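Local atomic coordinates of family 88 glycosyl hydrolase (Bacteroides thetaiotaomicron, PDB entry 5NOA), a protein that probably acts on arabinogalactan polysaccharides such as gum arabic, removing their rhamnose caps as a polysaccharide lyase of gut bacteria. Residues I254-F257 / R258-A261; M196-E199 / E200-L203; Y77-Y80 / S81-W84; H51-F55 / W56-A60; K344-P347 / G348-V351. One frame throughout, in Å; residues are numbered along the deposited sequence.

Contact 1: residues I254-F257 / R258-A261; sequences IDRF and RTLA
Three groups gather round Thr259 OG1. Arg256 NH1 donates to Thr259 OG1 at 3.2 Å with an N-H...O angle of 148°, OG1 lying at the guanidinium edge but 18° out of its plane. Arg256 O lies 3.1 Å from Thr259 OG1, and Tyr197 OH of the neighbouring hairpin is hydrogen-bonded to the same hydroxyl. Arg256 gets there by folding its chain at chi2 and chi3, which brings NH1 to the next turn while NE pairs with Asp193. Arg256 O also takes the 2.9 Å bond from Leu260 N, one of four i to i+4 backbone bonds here. All of this lies within helix 250-266, one of the helices of an alpha/alpha-barrel of the kind found in family 88. On another side of the turn, Ile254 and Arg258 run side by side, and Ile254 CG2 sits 3.3 Å above the centre of the Arg258 guanidinium, so a branched side chain covers one flat face. The guanidinium edge stays available for polar partners: Phe307 O takes NE, and a water 3.0 Å from Arg258 NH1 lies in its plane. That water donates to Asp255 OD1 at 2.8 Å, an oxygen also bound by Gln251.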
loop_
_atom_site.group_PDB
_atom_site.type_symbol
_atom_site.label_atom_id
_atom_site.label_comp_id
_atom_site.label_asym_id
_atom_site.label_seq_id
_atom_site.Cartn_x
_atom_site.Cartn_y
_atom_site.Cartn_z
ATOM N N ILE A 254 9.038 -11.262 8.754
ATOM C CA ILE A 254 8.828 -10.653 10.051
ATOM C C ILE A 254 10.027 -9.806 10.420
ATOM O O ILE A 254 9.873 -8.659 10.901
ATOM C CB ILE A 254 8.571 -11.731 11.129
ATOM C CG1 ILE A 254 7.233 -12.460 10.846
ATOM C CG2 ILE A 254 8.651 -11.141 12.528
ATOM C CD1 ILE A 254 7.001 -13.674 11.694
ATOM N N ASP A 255 11.214 -10.367 10.215
ATOM C CA ASP A 255 12.442 -9.662 10.587
ATOM C C ASP A 255 12.562 -8.337 9.836
ATOM O O ASP A 255 12.906 -7.311 10.415
ATOM C CB ASP A 255 13.690 -10.523 10.345
ATOM C CG ASP A 255 13.877 -11.646 11.375
ATOM O OD1 ASP A 255 13.138 -11.682 12.372
ATOM O OD2 ASP A 255 14.757 -12.512 11.139
ATOM N N ARG A 256 12.274 -8.364 8.537
ATOM C CA ARG A 256 12.334 -7.129 7.763
ATOM C C ARG A 256 11.245 -6.145 8.153
ATOM O O ARG A 256 11.475 -4.942 8.199
ATOM C CB ARG A 256 12.272 -7.417 6.262
ATOM C CG ARG A 256 12.340 -6.198 5.371
ATOM C CD ARG A 256 13.594 -5.360 5.462
ATOM N NE ARG A 256 14.720 -6.069 4.888
ATOM C CZ ARG A 256 15.736 -6.568 5.558
ATOM N NH1 ARG A 256 15.811 -6.496 6.912
ATOM N NH2 ARG A 256 16.670 -7.214 4.888
ATOM N N PHE A 257 10.048 -6.644 8.389
ATOM C CA PHE A 257 8.969 -5.782 8.863
ATOM C C PHE A 257 9.378 -5.060 10.148
ATOM O O PHE A 257 9.168 -3.867 10.262
ATOM C CB PHE A 257 7.728 -6.631 9.071
ATOM C CG PHE A 257 6.514 -5.876 9.482
ATOM C CD1 PHE A 257 5.891 -4.995 8.639
ATOM C CD2 PHE A 257 5.906 -6.144 10.684
ATOM C CE1 PHE A 257 4.723 -4.336 9.000
ATOM C CE2 PHE A 257 4.754 -5.480 11.057
ATOM C CZ PHE A 257 4.173 -4.575 10.219
ATOM N N ARG A 258 9.988 -5.792 11.075
ATOM C CA ARG A 258 10.406 -5.175 12.318
ATOM C C ARG A 258 11.509 -4.134 12.124
ATOM O O ARG A 258 11.475 -3.089 12.789
ATOM C CB ARG A 258 10.863 -6.219 13.325
ATOM C CG ARG A 258 9.686 -7.057 13.830
ATOM C CD ARG A 258 10.160 -7.922 14.957
ATOM N NE ARG A 258 9.179 -8.835 15.461
ATOM C CZ ARG A 258 9.343 -10.137 15.621
ATOM N NH1 ARG A 258 10.477 -10.770 15.353
ATOM N NH2 ARG A 258 8.320 -10.801 16.101
ATOM N N THR A 259 12.481 -4.416 11.236
ATOM C CA THR A 259 13.574 -3.450 11.021
ATOM C C THR A 259 13.046 -2.179 10.353
ATOM O O THR A 259 13.362 -1.046 10.746
ATOM C CB THR A 259 14.756 -4.035 10.216
ATOM O OG1 THR A 259 14.443 -4.352 8.822
ATOM C CG2 THR A 259 15.344 -5.184 10.918
ATOM N N LEU A 260 12.208 -2.376 9.357
ATOM C CA LEU A 260 11.623 -1.234 8.647
ATOM C C LEU A 260 10.736 -0.412 9.577
ATOM O O LEU A 260 10.827 0.817 9.608
ATOM C CB LEU A 260 10.830 -1.747 7.453
ATOM C CG LEU A 260 10.189 -0.717 6.563
ATOM C CD1 LEU A 260 11.208 0.223 5.975
ATOM C CD2 LEU A 260 9.344 -1.366 5.481
ATOM N N ALA A 261 9.921 -1.096 10.374
ATOM C CA ALA A 261 9.082 -0.353 11.319
ATOM C C ALA A 261 9.876 0.520 12.270
ATOM O O ALA A 261 9.521 1.676 12.550
ATOM C CB ALA A 261 8.224 -1.319 12.131
HETATM O O HOH W 1 13.078 -9.683 14.288
#

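Contact 2: residues M196-E199 / E200-L203; sequences MYDE and EAGL
Asp198 reaches over the turn that follows it, and its OD1 accepts the backbone N-H of Ala201 at 2.9 Å. The bond is straight, 166° at the hydrogen, but the donor comes from above the carboxylate plane, 45° out of it. The short, acidic side chain suits this task: with CG anti to the backbone N (chi1 -177°), OD1 is carried alongside the chain at 199-201, and Ala201 CB rests 3.6 Å from Asp198 OD1. The backbone of the same residue works at both ends. Asp198 O receives Gly202 N at 2.8 Å, closing an i to i+4 turn, and Asp198 N donates to Leu203 O at 2.9 Å, which draws the two arms of the turn together. Gly202 adopts a positive phi, a region comfortable for glycine, and Tyr197 approaches it obliquely, Tyr197 OH lying 3.3 Å from Gly202 CA.

Further out, the ring of Tyr197 meets the guanidinium of Arg256 in a cation-pi contact, which with the link made by its hydroxyl ties the hairpin to helix 250-266. Leu203, buried as suits an apolar residue, packs on Leu260, Ser263 and Val264 of that helix. Asp198 OD2 has its own partners, a salt bridge from Lys222 and a hydrogen bond with Tyr205. With one carboxylate oxygen on a backbone N-H and the other facing a lysine and a hydroxyl, Asp198 probably remains ionised, and contacts at both oxygens restrict its rotation.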
loop_
_atom_site.group_PDB
_atom_site.type_symbol
_atom_site.label_atom_id
_atom_site.label_comp_id
_atom_site.label_asym_id
_atom_site.label_seq_id
_atom_site.Cartn_x
_atom_site.Cartn_y
_atom_site.Cartn_z
ATOM N N MET A 196 17.307 -2.344 -3.135
ATOM C CA MET A 196 16.713 -1.145 -2.576
ATOM C C MET A 196 16.831 -1.012 -1.066
ATOM O O MET A 196 16.681 0.104 -0.569
ATOM C CB MET A 196 15.216 -1.021 -2.966
ATOM C CG MET A 196 15.010 -0.551 -4.378
ATOM S SD MET A 196 13.302 -0.695 -4.883
ATOM C CE MET A 196 13.281 -2.343 -5.488
ATOM N N TYR A 197 17.047 -2.099 -0.332
ATOM C CA TYR A 197 17.096 -1.988 1.118
ATOM C C TYR A 197 18.454 -1.502 1.539
ATOM O O TYR A 197 19.470 -2.059 1.150
ATOM C CB TYR A 197 16.763 -3.324 1.771
ATOM C CG TYR A 197 16.684 -3.230 3.260
ATOM C CD1 TYR A 197 15.698 -2.499 3.886
ATOM C CD2 TYR A 197 17.594 -3.892 4.050
ATOM C CE1 TYR A 197 15.605 -2.435 5.269
ATOM C CE2 TYR A 197 17.538 -3.832 5.414
ATOM C CZ TYR A 197 16.547 -3.095 6.033
ATOM O OH TYR A 197 16.478 -3.041 7.410
ATOM N N ASP A 198 18.482 -0.459 2.345
ATOM C CA ASP A 198 19.726 0.054 2.930
ATOM C C ASP A 198 19.829 -0.543 4.323
ATOM O O ASP A 198 19.076 -0.156 5.213
ATOM C CB ASP A 198 19.674 1.584 2.995
ATOM C CG ASP A 198 20.957 2.228 3.522
ATOM O OD1 ASP A 198 21.440 1.844 4.557
ATOM O OD2 ASP A 198 21.477 3.126 2.863
ATOM N N GLU A 199 20.756 -1.480 4.502
ATOM C CA GLU A 199 20.858 -2.163 5.784
ATOM C C GLU A 199 21.230 -1.234 6.943
ATOM O O GLU A 199 20.757 -1.420 8.056
ATOM C CB GLU A 199 21.822 -3.360 5.708
ATOM C CG GLU A 199 21.095 -4.690 5.634
ATOM C CD GLU A 199 21.909 -5.819 6.226
ATOM O OE1 GLU A 199 23.022 -6.035 5.710
ATOM O OE2 GLU A 199 21.438 -6.476 7.196
ATOM N N GLU A 200 22.044 -0.219 6.675
ATOM C CA GLU A 200 22.435 0.708 7.743
ATOM C C GLU A 200 21.269 1.578 8.212
ATOM O O GLU A 200 21.040 1.766 9.405
ATOM C CB GLU A 200 23.620 1.537 7.303
ATOM C CG GLU A 200 24.185 2.477 8.361
ATOM C CD GLU A 200 25.499 3.117 7.946
ATOM O OE1 GLU A 200 26.059 2.782 6.872
ATOM O OE2 GLU A 200 25.996 3.959 8.719
ATOM N N ALA A 201 20.521 2.110 7.252
ATOM C CA ALA A 201 19.407 2.989 7.593
ATOM C C ALA A 201 18.142 2.241 7.965
ATOM O O ALA A 201 17.257 2.789 8.604
ATOM C CB ALA A 201 19.109 3.897 6.447
ATOM N N GLY A 202 18.014 1.016 7.473
ATOM C CA GLY A 202 16.793 0.253 7.696
ATOM C C GLY A 202 15.591 0.721 6.900
ATOM O O GLY A 202 14.470 0.501 7.305
ATOM N N LEU A 203 15.822 1.339 5.732
ATOM C CA LEU A 203 14.753 1.863 4.880
ATOM C C LEU A 203 15.048 1.467 3.440
ATOM O O LEU A 203 16.169 1.093 3.097
ATOM C CB LEU A 203 14.717 3.399 5.003
ATOM C CG LEU A 203 14.280 3.980 6.347
ATOM C CD1 LEU A 203 14.414 5.477 6.336
ATOM C CD2 LEU A 203 12.882 3.588 6.741
#

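Contact 3: residues Y77-Y80 / S81-W84; sequences YLEY and SKGW
Lys82 stretches its chain back along helix 75-87, passing alongside Leu78 and Glu79 of the preceding turn. Its CG lies anti to the carbonyl carbon (chi1 -77°), and the rest is fully extended, so the methylenes travel beside the helix and carry the ammonium to Glu79. Lys82 CE rests 3.7 Å from Leu78 CG, a branched side chain that gives the aliphatic stem an oily surface. Glu79 folds toward it instead: bent at chi2 (-46°), it crosses the lysine obliquely and forms an i to i+3 salt bridge, Glu79 OE2 to Lys82 NZ at 3.3 Å. The ammonium arrives on the syn side of the carboxylate, 17° from its plane, though Glu131 is the stronger partner of Lys82 NZ. Beneath these side chains the regular backbone bonds continue, as from Lys82 N to Leu78 O at 2.9 Å; Gly83, without a side chain, adds no bulk to this turn. Other faces meet neighbouring helices. Tyr77 and Tyr80 touch helix 29-47, Ser81 bonds with His62 and Asn65 of helix 56-72, Trp84 stacks on the same His62, and Leu78 with Lys82 packs on Leu127 of helix 120-130, so this helix packs against three others.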
loop_
_atom_site.group_PDB
_atom_site.type_symbol
_atom_site.label_atom_id
_atom_site.label_comp_id
_atom_site.label_asym_id
_atom_site.label_seq_id
_atom_site.Cartn_x
_atom_site.Cartn_y
_atom_site.Cartn_z
ATOM N N TYR A 77 -20.269 -0.300 -0.642
ATOM C CA TYR A 77 -18.843 -0.410 -0.887
ATOM C C TYR A 77 -18.500 -1.612 -1.716
ATOM O O TYR A 77 -17.723 -1.537 -2.652
ATOM C CB TYR A 77 -18.047 -0.380 0.432
ATOM C CG TYR A 77 -18.231 0.891 1.260
ATOM C CD1 TYR A 77 -18.763 2.046 0.737
ATOM C CD2 TYR A 77 -17.816 0.923 2.572
ATOM C CE1 TYR A 77 -18.922 3.189 1.501
ATOM C CE2 TYR A 77 -17.958 2.055 3.363
ATOM C CZ TYR A 77 -18.519 3.193 2.829
ATOM O OH TYR A 77 -18.691 4.307 3.611
ATOM N N LEU A 78 -19.126 -2.732 -1.389
ATOM C CA LEU A 78 -18.921 -3.947 -2.192
ATOM C C LEU A 78 -19.359 -3.727 -3.633
ATOM O O LEU A 78 -18.657 -4.080 -4.574
ATOM C CB LEU A 78 -19.670 -5.115 -1.575
ATOM C CG LEU A 78 -19.588 -6.439 -2.342
ATOM C CD1 LEU A 78 -18.137 -6.879 -2.486
ATOM C CD2 LEU A 78 -20.405 -7.499 -1.628
ATOM N N GLU A 79 -20.519 -3.104 -3.793
ATOM C CA GLU A 79 -21.017 -2.834 -5.120
ATOM C C GLU A 79 -20.091 -1.949 -5.943
ATOM O O GLU A 79 -19.941 -2.148 -7.150
ATOM C CB GLU A 79 -22.440 -2.275 -5.063
ATOM C CG GLU A 79 -23.445 -3.327 -4.565
ATOM C CD GLU A 79 -23.302 -4.722 -5.213
ATOM O OE1 GLU A 79 -23.467 -4.807 -6.456
ATOM O OE2 GLU A 79 -23.032 -5.742 -4.476
ATOM N N TYR A 80 -19.447 -0.986 -5.304
ATOM C CA TYR A 80 -18.553 -0.081 -5.999
ATOM C C TYR A 80 -17.329 -0.802 -6.544
ATOM O O TYR A 80 -16.950 -0.602 -7.688
ATOM C CB TYR A 80 -18.151 1.047 -5.046
ATOM C CG TYR A 80 -17.513 2.231 -5.729
ATOM C CD1 TYR A 80 -18.268 3.192 -6.354
ATOM C CD2 TYR A 80 -16.128 2.414 -5.702
ATOM C CE1 TYR A 80 -17.705 4.272 -6.979
ATOM C CE2 TYR A 80 -15.557 3.503 -6.301
ATOM C CZ TYR A 80 -16.347 4.432 -6.920
ATOM O OH TYR A 80 -15.747 5.535 -7.506
ATOM N N SER A 81 -16.720 -1.664 -5.710
ATOM C CA SER A 81 -15.591 -2.462 -6.215
ATOM C C SER A 81 -16.010 -3.503 -7.276
ATOM O O SER A 81 -15.278 -3.731 -8.246
ATOM C CB SER A 81 -14.796 -3.106 -5.094
ATOM O OG SER A 81 -14.010 -2.163 -4.417
ATOM N N LYS A 82 -17.175 -4.136 -7.098
ATOM C CA LYS A 82 -17.672 -5.065 -8.112
ATOM C C LYS A 82 -17.878 -4.330 -9.438
ATOM O O LYS A 82 -17.526 -4.860 -10.497
ATOM C CB LYS A 82 -19.006 -5.674 -7.712
ATOM C CG LYS A 82 -18.902 -6.752 -6.683
ATOM C CD LYS A 82 -20.291 -7.267 -6.396
ATOM C CE LYS A 82 -20.263 -8.388 -5.408
ATOM N NZ LYS A 82 -21.664 -8.674 -4.981
ATOM N N GLY A 83 -18.406 -3.109 -9.383
ATOM C CA GLY A 83 -18.624 -2.356 -10.613
ATOM C C GLY A 83 -17.330 -2.045 -11.338
ATOM O O GLY A 83 -17.243 -2.134 -12.568
ATOM N N TRP A 84 -16.298 -1.724 -10.567
ATOM C CA TRP A 84 -14.986 -1.457 -11.157
ATOM C C TRP A 84 -14.375 -2.695 -11.759
ATOM O O TRP A 84 -13.826 -2.647 -12.850
ATOM C CB TRP A 84 -14.090 -0.824 -10.108
ATOM C CG TRP A 84 -12.669 -0.602 -10.485
ATOM C CD1 TRP A 84 -12.162 0.421 -11.225
ATOM C CD2 TRP A 84 -11.549 -1.355 -10.058
ATOM N NE1 TRP A 84 -10.793 0.365 -11.268
ATOM C CE2 TRP A 84 -10.389 -0.716 -10.546
ATOM C CE3 TRP A 84 -11.398 -2.478 -9.254
ATOM C CZ2 TRP A 84 -9.112 -1.191 -10.284
ATOM C CZ3 TRP A 84 -10.133 -2.965 -9.023
ATOM C CH2 TRP A 84 -9.013 -2.308 -9.503
#

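Contact 4: residues H51-F55 / W56-A60; sequences HGRSF and WDNAA
Asn58 turns its amide back over the loop that leads into helix 56-72 and donates ND2 to Arg53 O at 2.9 Å, 165° at the hydrogen and only 5° from the amide plane. A carbonyl of an irregular loop thus gains a side-chain donor, and Trp84 NE1 supplies a second. The other half of the amide is also satisfied, Asn58 OD1 being bound by Asn358, which suits asparagine, donor and acceptor in one flat group. Phe55 holds the N-cap position. Its carbonyl is taken by Ala59 N at 2.9 Å, the first i to i+4 bond of the helix, and Ala59 CB lies 3.6 Å from Ser54 O, a distance a small side chain allows.

Arg53 and Asp57 do not touch directly. One water bridges them, accepting from Arg53 NE and donating to Asp57 OD1 at 2.6 Å; a second links Arg53 NH2 to the same oxygen by a weak bond. Arg53 NH2 pairs with Glu107, and Asp57 OD2 with Asn358. Beside them, the edge of Trp56 points at the face of Phe55 in a T-shaped stack, ring centroids of Phe55 and the five-membered ring of Trp56 4.7 Å apart, planes at 64°. Arg53 and Asp57 probably attract each other through the two waters rather than by a direct salt bridge, while an acid in the first helical turn would be expected to interact favourably with the helix N-terminus.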
loop_
_atom_site.group_PDB
_atom_site.type_symbol
_atom_site.label_atom_id
_atom_site.label_comp_id
_atom_site.label_asym_id
_atom_site.label_seq_id
_atom_site.Cartn_x
_atom_site.Cartn_y
_atom_site.Cartn_z
ATOM N N HIS A 51 -16.476 4.436 -13.185
ATOM C CA HIS A 51 -15.253 3.691 -13.000
ATOM C C HIS A 51 -14.284 3.903 -14.139
ATOM O O HIS A 51 -14.648 4.009 -15.306
ATOM C CB HIS A 51 -15.572 2.222 -12.894
ATOM C CG HIS A 51 -16.409 1.908 -11.709
ATOM N ND1 HIS A 51 -15.970 2.139 -10.425
ATOM C CD2 HIS A 51 -17.676 1.436 -11.603
ATOM C CE1 HIS A 51 -16.933 1.834 -9.579
ATOM N NE2 HIS A 51 -17.971 1.394 -10.266
ATOM N N GLY A 52 -13.004 3.867 -13.778
ATOM C CA GLY A 52 -11.906 3.936 -14.719
ATOM C C GLY A 52 -11.101 2.671 -14.740
ATOM O O GLY A 52 -11.534 1.634 -14.272
ATOM N N ARG A 53 -9.895 2.786 -15.281
ATOM C CA ARG A 53 -9.100 1.622 -15.605
ATOM C C ARG A 53 -8.569 0.911 -14.357
ATOM O O ARG A 53 -8.637 1.416 -13.217
ATOM C CB ARG A 53 -7.987 1.996 -16.579
ATOM C CG ARG A 53 -6.972 2.975 -16.032
ATOM C CD ARG A 53 -5.900 3.265 -17.073
ATOM N NE ARG A 53 -4.975 4.240 -16.550
ATOM C CZ ARG A 53 -3.990 4.781 -17.260
ATOM N NH1 ARG A 53 -3.790 4.426 -18.525
ATOM N NH2 ARG A 53 -3.241 5.677 -16.684
ATOM N N SER A 54 -7.966 -0.238 -14.648
ATOM C CA SER A 54 -7.495 -1.166 -13.608
ATOM C C SER A 54 -6.119 -0.821 -13.045
ATOM O O SER A 54 -5.668 -1.496 -12.126
ATOM C CB SER A 54 -7.444 -2.592 -14.209
ATOM O OG SER A 54 -6.302 -2.698 -15.083
ATOM N N PHE A 55 -5.472 0.209 -13.577
ATOM C CA PHE A 55 -4.109 0.610 -13.232
ATOM C C PHE A 55 -3.978 1.002 -11.760
ATOM O O PHE A 55 -4.984 1.238 -11.055
ATOM C CB PHE A 55 -3.713 1.765 -14.169
ATOM C CG PHE A 55 -2.238 2.059 -14.312
ATOM C CD1 PHE A 55 -1.319 1.086 -14.672
ATOM C CD2 PHE A 55 -1.793 3.376 -14.216
ATOM C CE1 PHE A 55 0.020 1.405 -14.880
ATOM C CE2 PHE A 55 -0.470 3.692 -14.407
ATOM C CZ PHE A 55 0.432 2.705 -14.727
ATOM N N TRP A 56 -2.732 1.100 -11.305
ATOM C CA TRP A 56 -2.420 1.078 -9.871
ATOM C C TRP A 56 -3.123 2.116 -9.043
ATOM O O TRP A 56 -3.408 1.850 -7.883
ATOM C CB TRP A 56 -0.918 1.185 -9.629
ATOM C CG TRP A 56 -0.363 2.542 -9.909
ATOM C CD1 TRP A 56 0.091 3.009 -11.109
ATOM C CD2 TRP A 56 -0.232 3.629 -8.976
ATOM N NE1 TRP A 56 0.488 4.320 -10.984
ATOM C CE2 TRP A 56 0.305 4.710 -9.677
ATOM C CE3 TRP A 56 -0.536 3.780 -7.608
ATOM C CZ2 TRP A 56 0.545 5.937 -9.076
ATOM C CZ3 TRP A 56 -0.299 5.014 -7.017
ATOM C CH2 TRP A 56 0.222 6.078 -7.764
ATOM N N ASP A 57 -3.280 3.322 -9.568
ATOM C CA ASP A 57 -3.803 4.389 -8.708
ATOM C C ASP A 57 -5.273 4.101 -8.355
ATOM O O ASP A 57 -5.673 4.230 -7.196
ATOM C CB ASP A 57 -3.563 5.751 -9.345
ATOM C CG ASP A 57 -4.178 5.923 -10.760
ATOM O OD1 ASP A 57 -4.197 4.966 -11.599
ATOM O OD2 ASP A 57 -4.626 7.050 -11.050
ATOM N N ASN A 58 -6.055 3.689 -9.345
ATOM C CA ASN A 58 -7.435 3.283 -9.072
ATOM C C ASN A 58 -7.446 2.017 -8.251
ATOM O O ASN A 58 -8.230 1.877 -7.292
ATOM C CB ASN A 58 -8.203 3.069 -10.368
ATOM C CG ASN A 58 -8.457 4.338 -11.115
ATOM O OD1 ASN A 58 -8.511 5.420 -10.536
ATOM N ND2 ASN A 58 -8.625 4.207 -12.416
ATOM N N ALA A 59 -6.568 1.082 -8.579
ATOM C CA ALA A 59 -6.526 -0.188 -7.866
ATOM C C ALA A 59 -6.160 -0.023 -6.394
ATOM O O ALA A 59 -6.639 -0.769 -5.537
ATOM C CB ALA A 59 -5.596 -1.152 -8.556
ATOM N N ALA A 60 -5.300 0.947 -6.095
ATOM C CA ALA A 60 -4.907 1.211 -4.724
ATOM C C ALA A 60 -6.087 1.716 -3.922
ATOM O O ALA A 60 -6.286 1.312 -2.776
ATOM C CB ALA A 60 -3.717 2.172 -4.671
HETATM O O HOH W 2 -5.410 5.040 -13.903
HETATM O O HOH W 3 -2.840 6.863 -13.932
#

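Contact 5: residues K344-P347 / G348-V351; sequences KAIP and GQVV
Of the hydrogen bonds between residues here, one involves a side chain: Gln349 OE1 accepts Ile346 N at 3.0 Å, 161° at the hydrogen. The N-H does not lie in the amide plane but 48° above it. Gln349 reaches back because CG is anti to its carbonyl carbon and the chain beyond is extended, a length that suits glutamine for spanning the turn. The second bond is backbone to backbone, from Gln349 N to Ile346 O at 3.2 Å, with the donor in the carbonyl plane. It closes a type II beta turn from Ile346 to Gln349. Pro347 sits at its second position, where its ring restrains phi to the value the turn needs, and Gly348 at the third takes phi 102°, a positive phi that glycine accepts readily. Two waters add bridges: one donates to Gln349 OE1 at 2.7 Å and to Lys344 O at 2.8 Å, the other to both Ile346 O and Gln349 O. The remaining packing is van der Waals contact of Ile346 CG1 with the Gln349 amide, 3.4 Å from Gln349 CD. The turn is exposed at the surface, between helices 310-328 and 358-377, while Arg276 bonds Gln349 O and Pro347 touches Val218.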
loop_
_atom_site.group_PDB
_atom_site.type_symbol
_atom_site.label_atom_id
_atom_site.label_comp_id
_atom_site.label_asym_id
_atom_site.label_seq_id
_atom_site.Cartn_x
_atom_site.Cartn_y
_atom_site.Cartn_z
ATOM N N LYS A 344 5.931 18.644 -9.368
ATOM C CA LYS A 344 7.170 19.374 -9.594
ATOM C C LYS A 344 7.395 20.103 -8.274
ATOM O O LYS A 344 6.477 20.785 -7.812
ATOM C CB LYS A 344 6.998 20.414 -10.715
ATOM C CG LYS A 344 6.760 19.808 -12.087
ATOM C CD LYS A 344 5.688 20.561 -12.858
ATOM C CE LYS A 344 5.518 20.004 -14.254
ATOM N NZ LYS A 344 4.118 20.218 -14.685
ATOM N N ALA A 345 8.562 19.950 -7.640
ATOM C CA ALA A 345 8.785 20.654 -6.373
ATOM C C ALA A 345 10.252 20.896 -6.141
ATOM O O ALA A 345 11.105 20.113 -6.528
ATOM C CB ALA A 345 8.197 19.881 -5.214
ATOM N N ILE A 346 10.510 21.998 -5.453
ATOM C CA ILE A 346 11.842 22.389 -5.035
ATOM C C ILE A 346 11.795 22.723 -3.548
ATOM O O ILE A 346 10.730 22.987 -2.985
ATOM C CB ILE A 346 12.363 23.587 -5.854
ATOM C CG1 ILE A 346 11.439 24.791 -5.753
ATOM C CG2 ILE A 346 12.566 23.182 -7.319
ATOM C CD1 ILE A 346 12.025 26.068 -6.305
ATOM N N PRO A 347 12.953 22.778 -2.901
ATOM C CA PRO A 347 12.974 23.135 -1.482
ATOM C C PRO A 347 12.285 24.462 -1.207
ATOM O O PRO A 347 12.351 25.385 -2.028
ATOM C CB PRO A 347 14.446 23.166 -1.166
ATOM C CG PRO A 347 15.040 22.187 -2.104
ATOM C CD PRO A 347 14.245 22.279 -3.365
ATOM N N GLY A 348 11.580 24.525 -0.069
ATOM C CA GLY A 348 10.820 25.685 0.318
ATOM C C GLY A 348 9.343 25.512 0.059
ATOM O O GLY A 348 8.557 26.241 0.611
ATOM N N GLN A 349 8.961 24.557 -0.786
ATOM C CA GLN A 349 7.566 24.441 -1.234
ATOM C C GLN A 349 6.867 23.270 -0.551
ATOM O O GLN A 349 7.373 22.167 -0.496
ATOM C CB GLN A 349 7.513 24.217 -2.728
ATOM C CG GLN A 349 8.105 25.357 -3.548
ATOM C CD GLN A 349 8.131 25.034 -5.005
ATOM O OE1 GLN A 349 8.190 23.864 -5.385
ATOM N NE2 GLN A 349 8.132 26.069 -5.830
ATOM N N VAL A 350 5.672 23.524 -0.069
ATOM C CA VAL A 350 4.857 22.511 0.560
ATOM C C VAL A 350 3.886 21.865 -0.415
ATOM O O VAL A 350 3.611 22.422 -1.475
ATOM C CB VAL A 350 4.150 23.079 1.777
ATOM C CG1 VAL A 350 5.134 23.615 2.823
ATOM C CG2 VAL A 350 3.104 24.102 1.418
ATOM N N VAL A 351 3.338 20.730 -0.031
ATOM C CA VAL A 351 2.262 20.060 -0.792
ATOM C C VAL A 351 0.992 20.868 -0.663
ATOM O O VAL A 351 0.702 21.432 0.388
ATOM C CB VAL A 351 2.076 18.623 -0.265
ATOM C CG1 VAL A 351 0.924 17.938 -0.972
ATOM C CG2 VAL A 351 3.341 17.834 -0.430
HETATM O O HOH W 4 5.874 22.532 -5.651
HETATM O O HOH W 5 9.324 20.782 -1.986
#

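Along the chain the order is contact 4, contact 3, contact 2, contact 1, contact 5, strictly in series. Contacts 4 and 3, centres about 12 Å apart, belong to successive helices 56-72 and 75-87 and touch where Trp84 and Tyr80 meet the loop 51-55. Contacts 2 and 1, centres about 11 Å apart, join the small hairpin 197-204 to helix 250-266. These two pairs lie on opposite sides of the chain's centre, nearest atoms about 15 Å apart, between contacts 2 and 4. Contact 5 stands apart, at least about 14 Å from the others by nearest atoms. Two local clusters thus hold helices and their connections together on opposite sides of the helical barrel, while contact 5 shapes a surface loop.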